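Local coordinates for uncharacterized protein PF1083 (Pyrococcus furiosus, PDB 3NRN) that binds adenosine monophosphate through a Rossmann-type nucleotide fold and probably acts as an oxidoreductase of the flavin-containing amine oxidase family, at residues Lys271-Val276 with Leu314-Met319; Val213-Glu218 with Val245-Arg250; Ala74-Val79 with Ile192-Arg197. One frame throughout, in Å; residues are numbered along the deposited sequence.

Interaction 1: Lys271-Val276 with Leu314-Met319; sequences KFNLAV and LIMAHM
Phe272 and Leu274 pair with Ala317 and Ile315 as neighbouring antiparallel strands inside the mixed beta sheet of this amine oxidase-like fold, the two strand axes passing 4.7 Å apart. The main chain carries the polar part. Phe272 N gives a hydrogen bond to Ala317 O and takes one back from Ala317 N at its own O; Leu274 and Ile315 do the same, and Leu274 N to Ile315 O, at 2.7 Å with 178° at the hydrogen, is nearly straight. In the non-hydrogen-bonded pairs the alpha carbons lean on carbonyls instead: Met316 CA, a CA-H donor, lies 3.2 Å from Phe272 O.

The apolar contacts lie on the face of Phe272, Leu274, Ile315 and Ala317. There Leu274 CB meets Ile315 CB at 4.0 Å, and Val276 CG1 touches Ile315 CG1 at 3.8 Å, the branched chains crossing at about a right angle. Branched aliphatic residues suit a buried strand covered by helix 326-340, while Ala317, with nothing beyond its methyl group, lies across from Phe272, its CB 4.1 Å from Phe272 CB. Trp334 of that helix meets the Phe272 ring edge-to-face.

On the other face Lys271 sends NZ away to the carbonyls of Ser50 and Gly52. Asn273 directs ND2 to Leu348 O and Gln350 OE1, but its buried OD1 finds no polar partner and rests 3.7 Å from Met316 CG of the extended selenomethionine. With CG of Phe272 anti to the carbonyl carbon (chi1 -66°), the ring presents its edge to the next selenomethionine, CE2 standing 3.9 Å from Met319 CB.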
loop_
_atom_site.group_PDB
_atom_site.type_symbol
_atom_site.label_atom_id
_atom_site.label_comp_id
_atom_site.label_asym_id
_atom_site.label_seq_id
_atom_site.Cartn_x
_atom_site.Cartn_y
_atom_site.Cartn_z
ATOM N N LYS A 271 5.812 -10.086 7.329
ATOM C CA LYS A 271 6.826 -9.056 7.467
ATOM C C LYS A 271 7.846 -9.485 8.508
ATOM O O LYS A 271 7.488 -9.961 9.584
ATOM C CB LYS A 271 6.186 -7.737 7.894
ATOM C CG LYS A 271 5.904 -6.776 6.750
ATOM C CD LYS A 271 5.011 -5.632 7.199
ATOM C CE LYS A 271 5.585 -4.892 8.402
ATOM N NZ LYS A 271 4.569 -3.955 8.968
ATOM N N PHE A 272 9.117 -9.323 8.172
ATOM C CA PHE A 272 10.201 -9.682 9.070
ATOM C C PHE A 272 10.940 -8.424 9.491
ATOM O O PHE A 272 11.457 -7.685 8.658
ATOM C CB PHE A 272 11.165 -10.646 8.367
ATOM C CG PHE A 272 10.556 -11.984 8.059
ATOM C CD1 PHE A 272 10.640 -13.028 8.974
ATOM C CD2 PHE A 272 9.859 -12.191 6.870
ATOM C CE1 PHE A 272 10.039 -14.260 8.713
ATOM C CE2 PHE A 272 9.253 -13.419 6.600
ATOM C CZ PHE A 272 9.344 -14.454 7.523
ATOM N N ASN A 273 10.972 -8.176 10.792
ATOM C CA ASN A 273 11.665 -7.014 11.328
ATOM C C ASN A 273 12.967 -7.562 11.914
ATOM O O ASN A 273 12.941 -8.318 12.882
ATOM C CB ASN A 273 10.801 -6.358 12.407
ATOM C CG ASN A 273 9.434 -5.923 11.878
ATOM O OD1 ASN A 273 9.320 -4.912 11.191
ATOM N ND2 ASN A 273 8.399 -6.700 12.186
ATOM N N LEU A 274 14.093 -7.183 11.316
ATOM C CA LEU A 274 15.405 -7.675 11.734
ATOM C C LEU A 274 16.322 -6.588 12.288
ATOM O O LEU A 274 16.522 -5.552 11.656
ATOM C CB LEU A 274 16.089 -8.353 10.538
ATOM C CG LEU A 274 17.407 -9.102 10.752
ATOM C CD1 LEU A 274 17.139 -10.400 11.503
ATOM C CD2 LEU A 274 18.049 -9.402 9.402
ATOM N N ALA A 275 16.887 -6.834 13.466
ATOM C CA ALA A 275 17.792 -5.873 14.098
ATOM C C ALA A 275 19.244 -6.262 13.832
ATOM O O ALA A 275 19.803 -7.116 14.520
ATOM C CB ALA A 275 17.531 -5.819 15.598
ATOM N N VAL A 276 19.846 -5.635 12.827
ATOM C CA VAL A 276 21.228 -5.919 12.470
ATOM C C VAL A 276 22.174 -4.931 13.157
ATOM O O VAL A 276 22.021 -3.714 13.036
ATOM C CB VAL A 276 21.435 -5.856 10.934
ATOM C CG1 VAL A 276 20.433 -6.768 10.234
ATOM C CG2 VAL A 276 21.277 -4.434 10.439
ATOM N N LEU A 314 17.728 -1.111 11.241
ATOM C CA LEU A 314 16.452 -1.796 11.116
ATOM C C LEU A 314 16.240 -2.307 9.694
ATOM O O LEU A 314 16.263 -1.538 8.737
ATOM C CB LEU A 314 15.312 -0.853 11.525
ATOM C CG LEU A 314 13.863 -1.322 11.343
ATOM C CD1 LEU A 314 13.680 -2.714 11.930
ATOM C CD2 LEU A 314 12.918 -0.325 12.014
ATOM N N ILE A 315 16.057 -3.616 9.565
ATOM C CA ILE A 315 15.824 -4.237 8.267
ATOM C C ILE A 315 14.407 -4.798 8.255
ATOM O O ILE A 315 13.986 -5.449 9.212
ATOM C CB ILE A 315 16.815 -5.400 8.009
ATOM C CG1 ILE A 315 18.221 -4.848 7.769
ATOM C CG2 ILE A 315 16.341 -6.243 6.813
ATOM C CD1 ILE A 315 18.364 -4.049 6.494
HETATM N N MSE A 316 13.670 -4.532 7.182
HETATM C CA MSE A 316 12.304 -5.035 7.052
HETATM C C MSE A 316 12.197 -5.810 5.751
HETATM O O MSE A 316 12.485 -5.275 4.680
HETATM C CB MSE A 316 11.282 -3.887 7.042
HETATM C CG MSE A 316 11.020 -3.208 8.396
HETATM SE SE MSE A 316 9.679 -1.972 8.258
HETATM C CE MSE A 316 9.549 -1.390 9.922
ATOM N N ALA A 317 11.793 -7.072 5.849
ATOM C CA ALA A 317 11.649 -7.918 4.673
ATOM C C ALA A 317 10.189 -8.290 4.489
ATOM O O ALA A 317 9.459 -8.496 5.461
ATOM C CB ALA A 317 12.495 -9.184 4.817
ATOM N N HIS A 318 9.778 -8.389 3.232
ATOM C CA HIS A 318 8.405 -8.722 2.880
ATOM C C HIS A 318 8.357 -10.084 2.211
ATOM O O HIS A 318 9.191 -10.394 1.365
ATOM C CB HIS A 318 7.850 -7.656 1.927
ATOM C CG HIS A 318 6.503 -7.982 1.358
ATOM N ND1 HIS A 318 6.318 -8.918 0.362
ATOM C CD2 HIS A 318 5.275 -7.484 1.635
ATOM C CE1 HIS A 318 5.036 -8.979 0.049
ATOM N NE2 HIS A 318 4.381 -8.118 0.808
HETATM N N MSE A 319 7.376 -10.893 2.596
HETATM C CA MSE A 319 7.208 -12.220 2.023
HETATM C C MSE A 319 5.736 -12.423 1.694
HETATM O O MSE A 319 4.882 -12.316 2.573
HETATM C CB MSE A 319 7.654 -13.313 3.018
HETATM C CG MSE A 319 7.470 -14.765 2.509
HETATM SE SE MSE A 319 7.534 -16.108 3.776
HETATM C CE MSE A 319 5.863 -16.201 4.210
#

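Interaction 2: Val213-Glu218 with Val245-Arg250; sequences VEINIE and VKLIGR
Leu247 and Ile248, in the last turn of helix 241-248, pack against Ile215 on the edge strand 212-216 of a small three-stranded antiparallel sheet, next to the AMP pocket and within the Rossmann-type nucleotide-binding region. The strand carries a classic beta bulge, in which Val213 and Glu214 both face Tyr223.

The tight part is largely aliphatic. Leu247 points at the strand, where its CD2 lies 3.6 Å from Val213 C and its CB meets Ile215 CG1 at 3.9 Å, the two side chains crossing at a slant. Ile215 CB in turn rests 4.0 Å from Ile248 CG1, and beyond it Ile217 CG1 reaches Ile248 CG2 at 3.7 Å. In Ile248, CG1 lies anti to the carbonyl carbon and CG2 anti to the backbone N (chi1 -73°), which hands one branch to each isoleucine. Such beta-branched residues fill the seam well, and Val374 of the parallel sheet touches Ile215, Ile217 and Ile248. The nearest atoms of the Leu247 side chain and the bound AMP are about 4 Å apart. Amid this packing Ile215 N donates to Leu247 O at 3.0 Å, straight at the hydrogen (173°) although the donor sits well above the carbonyl plane, 57° out of it.

On the looser side the CB of Glu214 is directed away from the helix, and its OE2 accepts a weak bond from Asn216 ND2. Gly249 ends the helix with a positive phi, which glycine adopts easily. Where the backbones part, a water bridges them, donating to Ile215 O and Ile248 O and accepting from Ile217 N at 2.8 Å.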
loop_
_atom_site.group_PDB
_atom_site.type_symbol
_atom_site.label_atom_id
_atom_site.label_comp_id
_atom_site.label_asym_id
_atom_site.label_seq_id
_atom_site.Cartn_x
_atom_site.Cartn_y
_atom_site.Cartn_z
ATOM N N VAL A 213 -21.868 0.429 13.261
ATOM C CA VAL A 213 -22.562 -0.844 13.112
ATOM C C VAL A 213 -23.605 -0.789 12.006
ATOM O O VAL A 213 -24.171 -1.806 11.620
ATOM C CB VAL A 213 -23.256 -1.270 14.428
ATOM C CG1 VAL A 213 -22.228 -1.358 15.546
ATOM C CG2 VAL A 213 -24.348 -0.288 14.794
ATOM N N GLU A 214 -23.842 0.402 11.475
ATOM C CA GLU A 214 -24.838 0.541 10.433
ATOM C C GLU A 214 -24.692 1.821 9.638
ATOM O O GLU A 214 -24.604 2.908 10.209
ATOM C CB GLU A 214 -26.236 0.512 11.054
ATOM C CG GLU A 214 -27.377 0.432 10.046
ATOM C CD GLU A 214 -28.731 0.678 10.695
ATOM O OE1 GLU A 214 -28.929 0.231 11.848
ATOM O OE2 GLU A 214 -29.600 1.309 10.054
ATOM N N ILE A 215 -24.657 1.687 8.317
ATOM C CA ILE A 215 -24.594 2.849 7.438
ATOM C C ILE A 215 -25.949 2.755 6.753
ATOM O O ILE A 215 -26.126 1.976 5.817
ATOM C CB ILE A 215 -23.469 2.736 6.380
ATOM C CG1 ILE A 215 -22.108 2.631 7.069
ATOM C CG2 ILE A 215 -23.492 3.952 5.464
ATOM C CD1 ILE A 215 -20.928 2.456 6.105
ATOM N N ASN A 216 -26.916 3.520 7.248
ATOM C CA ASN A 216 -28.258 3.470 6.689
ATOM C C ASN A 216 -28.399 4.379 5.475
ATOM O O ASN A 216 -28.450 5.596 5.605
ATOM C CB ASN A 216 -29.285 3.853 7.756
ATOM C CG ASN A 216 -30.712 3.594 7.309
ATOM O OD1 ASN A 216 -31.076 3.869 6.163
ATOM N ND2 ASN A 216 -31.533 3.070 8.216
ATOM N N ILE A 217 -28.470 3.767 4.297
ATOM C CA ILE A 217 -28.593 4.489 3.027
ATOM C C ILE A 217 -29.878 5.290 2.858
ATOM O O ILE A 217 -29.856 6.401 2.337
ATOM C CB ILE A 217 -28.477 3.516 1.831
ATOM C CG1 ILE A 217 -27.094 2.877 1.837
ATOM C CG2 ILE A 217 -28.709 4.244 0.522
ATOM C CD1 ILE A 217 -25.995 3.876 1.912
ATOM N N GLU A 218 -30.998 4.724 3.280
ATOM C CA GLU A 218 -32.269 5.424 3.161
ATOM C C GLU A 218 -32.334 6.662 4.062
ATOM O O GLU A 218 -32.764 7.730 3.628
ATOM C CB GLU A 218 -33.419 4.472 3.494
ATOM C CG GLU A 218 -33.592 3.346 2.485
ATOM C CD GLU A 218 -34.745 2.421 2.832
ATOM O OE1 GLU A 218 -35.863 2.927 3.065
ATOM O OE2 GLU A 218 -34.537 1.189 2.867
ATOM N N VAL A 245 -20.325 -3.656 2.788
ATOM C CA VAL A 245 -21.554 -4.276 2.299
ATOM C C VAL A 245 -22.370 -4.707 3.527
ATOM O O VAL A 245 -23.585 -4.504 3.590
ATOM C CB VAL A 245 -21.236 -5.516 1.410
ATOM C CG1 VAL A 245 -22.476 -6.389 1.249
ATOM C CG2 VAL A 245 -20.747 -5.060 0.043
ATOM N N LYS A 246 -21.689 -5.279 4.515
ATOM C CA LYS A 246 -22.348 -5.717 5.745
ATOM C C LYS A 246 -22.950 -4.552 6.543
ATOM O O LYS A 246 -24.034 -4.675 7.116
ATOM C CB LYS A 246 -21.358 -6.480 6.631
ATOM C CG LYS A 246 -21.923 -6.848 7.994
ATOM C CD LYS A 246 -20.853 -7.390 8.928
ATOM C CE LYS A 246 -21.438 -7.718 10.297
ATOM N NZ LYS A 246 -20.406 -8.220 11.247
ATOM N N LEU A 247 -22.254 -3.419 6.584
ATOM C CA LEU A 247 -22.751 -2.265 7.332
ATOM C C LEU A 247 -23.952 -1.631 6.663
ATOM O O LEU A 247 -24.846 -1.095 7.322
ATOM C CB LEU A 247 -21.647 -1.213 7.494
ATOM C CG LEU A 247 -20.478 -1.600 8.410
ATOM C CD1 LEU A 247 -19.437 -0.492 8.409
ATOM C CD2 LEU A 247 -20.988 -1.845 9.833
ATOM N N ILE A 248 -23.968 -1.694 5.340
ATOM C CA ILE A 248 -25.054 -1.125 4.566
ATOM C C ILE A 248 -26.233 -2.082 4.498
ATOM O O ILE A 248 -27.382 -1.674 4.660
ATOM C CB ILE A 248 -24.586 -0.807 3.132
ATOM C CG1 ILE A 248 -23.677 0.427 3.150
ATOM C CG2 ILE A 248 -25.791 -0.617 2.228
ATOM C CD1 ILE A 248 -22.992 0.707 1.834
ATOM N N GLY A 249 -25.932 -3.355 4.258
ATOM C CA GLY A 249 -26.974 -4.363 4.140
ATOM C C GLY A 249 -26.920 -4.981 2.755
ATOM O O GLY A 249 -26.972 -4.280 1.737
ATOM N N ARG A 250 -26.819 -6.302 2.722
ATOM C CA ARG A 250 -26.734 -7.060 1.479
ATOM C C ARG A 250 -27.848 -6.818 0.462
ATOM O O ARG A 250 -27.604 -6.872 -0.743
ATOM C CB ARG A 250 -26.671 -8.557 1.794
ATOM C CG ARG A 250 -25.461 -8.972 2.608
ATOM C CD ARG A 250 -25.536 -10.464 2.952
ATOM N NE ARG A 250 -25.422 -11.340 1.784
ATOM C CZ ARG A 250 -24.280 -11.626 1.169
ATOM N NH1 ARG A 250 -23.135 -11.108 1.599
ATOM N NH2 ARG A 250 -24.277 -12.442 0.129
HETATM O O HOH W 1 -28.540 0.930 4.293
#

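Interaction 3: Ala74-Val79 with Ile192-Arg197; sequences AKVEIV and IDELER
Ala74 and Glu194 bring the backbones together, their CA atoms 5.6 Å apart, where the extended chain leading into strand 78-80 passes helix 188-200. From there the two segments diverge.

Glu194 points toward the loop and carries most of the contact. CG sits anti to its carbonyl carbon (chi1 -84°) and the chain folds again at chi2, bringing OE1 to 2.6 Å from Lys75 N; that N-H comes in on the anti side of the carboxylate, 29° out of its plane. Arg197, one helical turn on, forms a salt bridge with the same carboxylate, side-on: NH2 bonds OE1 of Glu194 at 2.8 Å and NE bonds OE2 of Glu194 at 2.9 Å. OE1 therefore has two donors, Lys75 N and Arg197 NH2, arriving from opposite faces of the carboxylate plane. The aliphatic part of Glu194 is used too, with CG 3.9 Å from Val76 CG2; Ala74, a bare methyl, offers little to obstruct the helix, its CB 4.0 Å from Glu194 CB.

Replacing Glu194 by an alanine would probably leave Lys75 N without its acceptor and take from Arg197 one of its two carboxylate partners, so that its guanidinium is less firmly fixed.

Because Arg197 NH1 also pairs with Glu201, the guanidinium is shared between two carboxylates, and its charge is likely to keep Glu194 ionised as it ties a loop amide to the helix.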
loop_
_atom_site.group_PDB
_atom_site.type_symbol
_atom_site.label_atom_id
_atom_site.label_comp_id
_atom_site.label_asym_id
_atom_site.label_seq_id
_atom_site.Cartn_x
_atom_site.Cartn_y
_atom_site.Cartn_z
ATOM N N ALA A 74 0.404 18.930 3.684
ATOM C CA ALA A 74 1.091 18.074 4.639
ATOM C C ALA A 74 2.585 18.327 4.531
ATOM O O ALA A 74 3.116 18.505 3.433
ATOM C CB ALA A 74 0.786 16.612 4.351
ATOM N N LYS A 75 3.256 18.371 5.674
ATOM C CA LYS A 75 4.695 18.581 5.693
ATOM C C LYS A 75 5.303 17.233 6.046
ATOM O O LYS A 75 5.403 16.874 7.216
ATOM C CB LYS A 75 5.077 19.629 6.741
ATOM C CG LYS A 75 4.489 21.020 6.497
ATOM C CD LYS A 75 4.824 21.555 5.106
ATOM C CE LYS A 75 6.329 21.626 4.859
ATOM N NZ LYS A 75 7.021 22.547 5.804
ATOM N N VAL A 76 5.677 16.473 5.023
ATOM C CA VAL A 76 6.254 15.156 5.233
ATOM C C VAL A 76 7.501 14.985 4.394
ATOM O O VAL A 76 7.487 15.256 3.192
ATOM C CB VAL A 76 5.253 14.050 4.859
ATOM C CG1 VAL A 76 5.902 12.683 5.021
ATOM C CG2 VAL A 76 4.022 14.159 5.738
ATOM N N GLU A 77 8.579 14.534 5.025
ATOM C CA GLU A 77 9.827 14.343 4.299
ATOM C C GLU A 77 9.948 12.952 3.725
ATOM O O GLU A 77 10.110 11.972 4.458
ATOM C CB GLU A 77 11.037 14.623 5.189
ATOM C CG GLU A 77 12.354 14.270 4.508
ATOM C CD GLU A 77 13.552 14.913 5.169
ATOM O OE1 GLU A 77 13.701 14.766 6.400
ATOM O OE2 GLU A 77 14.346 15.560 4.454
ATOM N N ILE A 78 9.878 12.890 2.399
ATOM C CA ILE A 78 9.972 11.645 1.652
ATOM C C ILE A 78 11.202 11.737 0.757
ATOM O O ILE A 78 11.312 12.660 -0.044
ATOM C CB ILE A 78 8.747 11.464 0.744
ATOM C CG1 ILE A 78 7.471 11.477 1.582
ATOM C CG2 ILE A 78 8.873 10.163 -0.047
ATOM C CD1 ILE A 78 6.206 11.585 0.749
ATOM N N VAL A 79 12.115 10.777 0.872
ATOM C CA VAL A 79 13.318 10.799 0.046
ATOM C C VAL A 79 13.431 9.553 -0.829
ATOM O O VAL A 79 13.499 8.432 -0.318
ATOM C CB VAL A 79 14.596 10.901 0.919
ATOM C CG1 VAL A 79 15.838 10.888 0.029
ATOM C CG2 VAL A 79 14.548 12.168 1.771
ATOM N N ILE A 192 0.354 10.184 9.131
ATOM C CA ILE A 192 -0.860 10.155 9.919
ATOM C C ILE A 192 -0.998 11.409 10.774
ATOM O O ILE A 192 -2.077 11.995 10.847
ATOM C CB ILE A 192 -0.883 8.919 10.836
ATOM C CG1 ILE A 192 -0.739 7.642 9.996
ATOM C CG2 ILE A 192 -2.159 8.917 11.662
ATOM C CD1 ILE A 192 -1.818 7.443 8.937
ATOM N N ASP A 193 0.093 11.819 11.419
ATOM C CA ASP A 193 0.065 13.008 12.273
ATOM C C ASP A 193 -0.308 14.257 11.478
ATOM O O ASP A 193 -1.059 15.109 11.953
ATOM C CB ASP A 193 1.420 13.212 12.965
ATOM C CG ASP A 193 1.724 12.125 13.991
ATOM O OD1 ASP A 193 0.775 11.576 14.594
ATOM O OD2 ASP A 193 2.918 11.830 14.210
ATOM N N GLU A 194 0.206 14.361 10.259
ATOM C CA GLU A 194 -0.104 15.512 9.420
ATOM C C GLU A 194 -1.558 15.524 8.949
ATOM O O GLU A 194 -2.194 16.577 8.926
ATOM C CB GLU A 194 0.850 15.562 8.222
ATOM C CG GLU A 194 2.178 16.232 8.545
ATOM C CD GLU A 194 2.007 17.713 8.883
ATOM O OE1 GLU A 194 1.912 18.537 7.948
ATOM O OE2 GLU A 194 1.950 18.048 10.083
ATOM N N LEU A 195 -2.094 14.362 8.579
ATOM C CA LEU A 195 -3.483 14.307 8.128
ATOM C C LEU A 195 -4.426 14.641 9.282
ATOM O O LEU A 195 -5.447 15.300 9.084
ATOM C CB LEU A 195 -3.814 12.919 7.549
ATOM C CG LEU A 195 -3.038 12.529 6.278
ATOM C CD1 LEU A 195 -3.423 11.128 5.838
ATOM C CD2 LEU A 195 -3.320 13.542 5.153
ATOM N N GLU A 196 -4.083 14.178 10.482
ATOM C CA GLU A 196 -4.888 14.451 11.672
ATOM C C GLU A 196 -4.894 15.954 11.961
ATOM O O GLU A 196 -5.935 16.535 12.288
ATOM C CB GLU A 196 -4.329 13.693 12.888
ATOM C CG GLU A 196 -4.948 14.114 14.224
ATOM C CD GLU A 196 -4.470 13.264 15.396
ATOM O OE1 GLU A 196 -3.248 13.110 15.574
ATOM O OE2 GLU A 196 -5.321 12.751 16.148
ATOM N N ARG A 197 -3.729 16.581 11.840
ATOM C CA ARG A 197 -3.620 18.017 12.085
ATOM C C ARG A 197 -4.448 18.804 11.074
ATOM O O ARG A 197 -5.130 19.761 11.431
ATOM C CB ARG A 197 -2.158 18.470 11.990
ATOM C CG ARG A 197 -1.978 19.991 11.924
ATOM C CD ARG A 197 -0.528 20.380 11.657
ATOM N NE ARG A 197 -0.120 20.119 10.276
ATOM C CZ ARG A 197 -0.581 20.782 9.218
ATOM N NH1 ARG A 197 -1.473 21.750 9.374
ATOM N NH2 ARG A 197 -0.145 20.489 7.999
#

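How the interactions relate
From the N terminus, the first partner is segment 74-79, the chain leading into strand 78-80, which follows helix 64-72 and waits 112 residues for helix 188-200 to close interaction 3, much the longest of the three loops. Interaction 2 comes next, closing a short excursion of 26 residues from strand 212-216 to the end of helix 241-248. Interaction 1 follows, joining strands 269-277 and 312-320 across 37 residues. The three run in series, so none nests in or crosses another, and none touches another. Interaction 2 belongs to the nucleotide-binding region beside the AMP, interaction 1 joins two neighbouring strands within the large mixed sheet across the chain's centre from it, and interaction 3 fastens a surface loop to a helix.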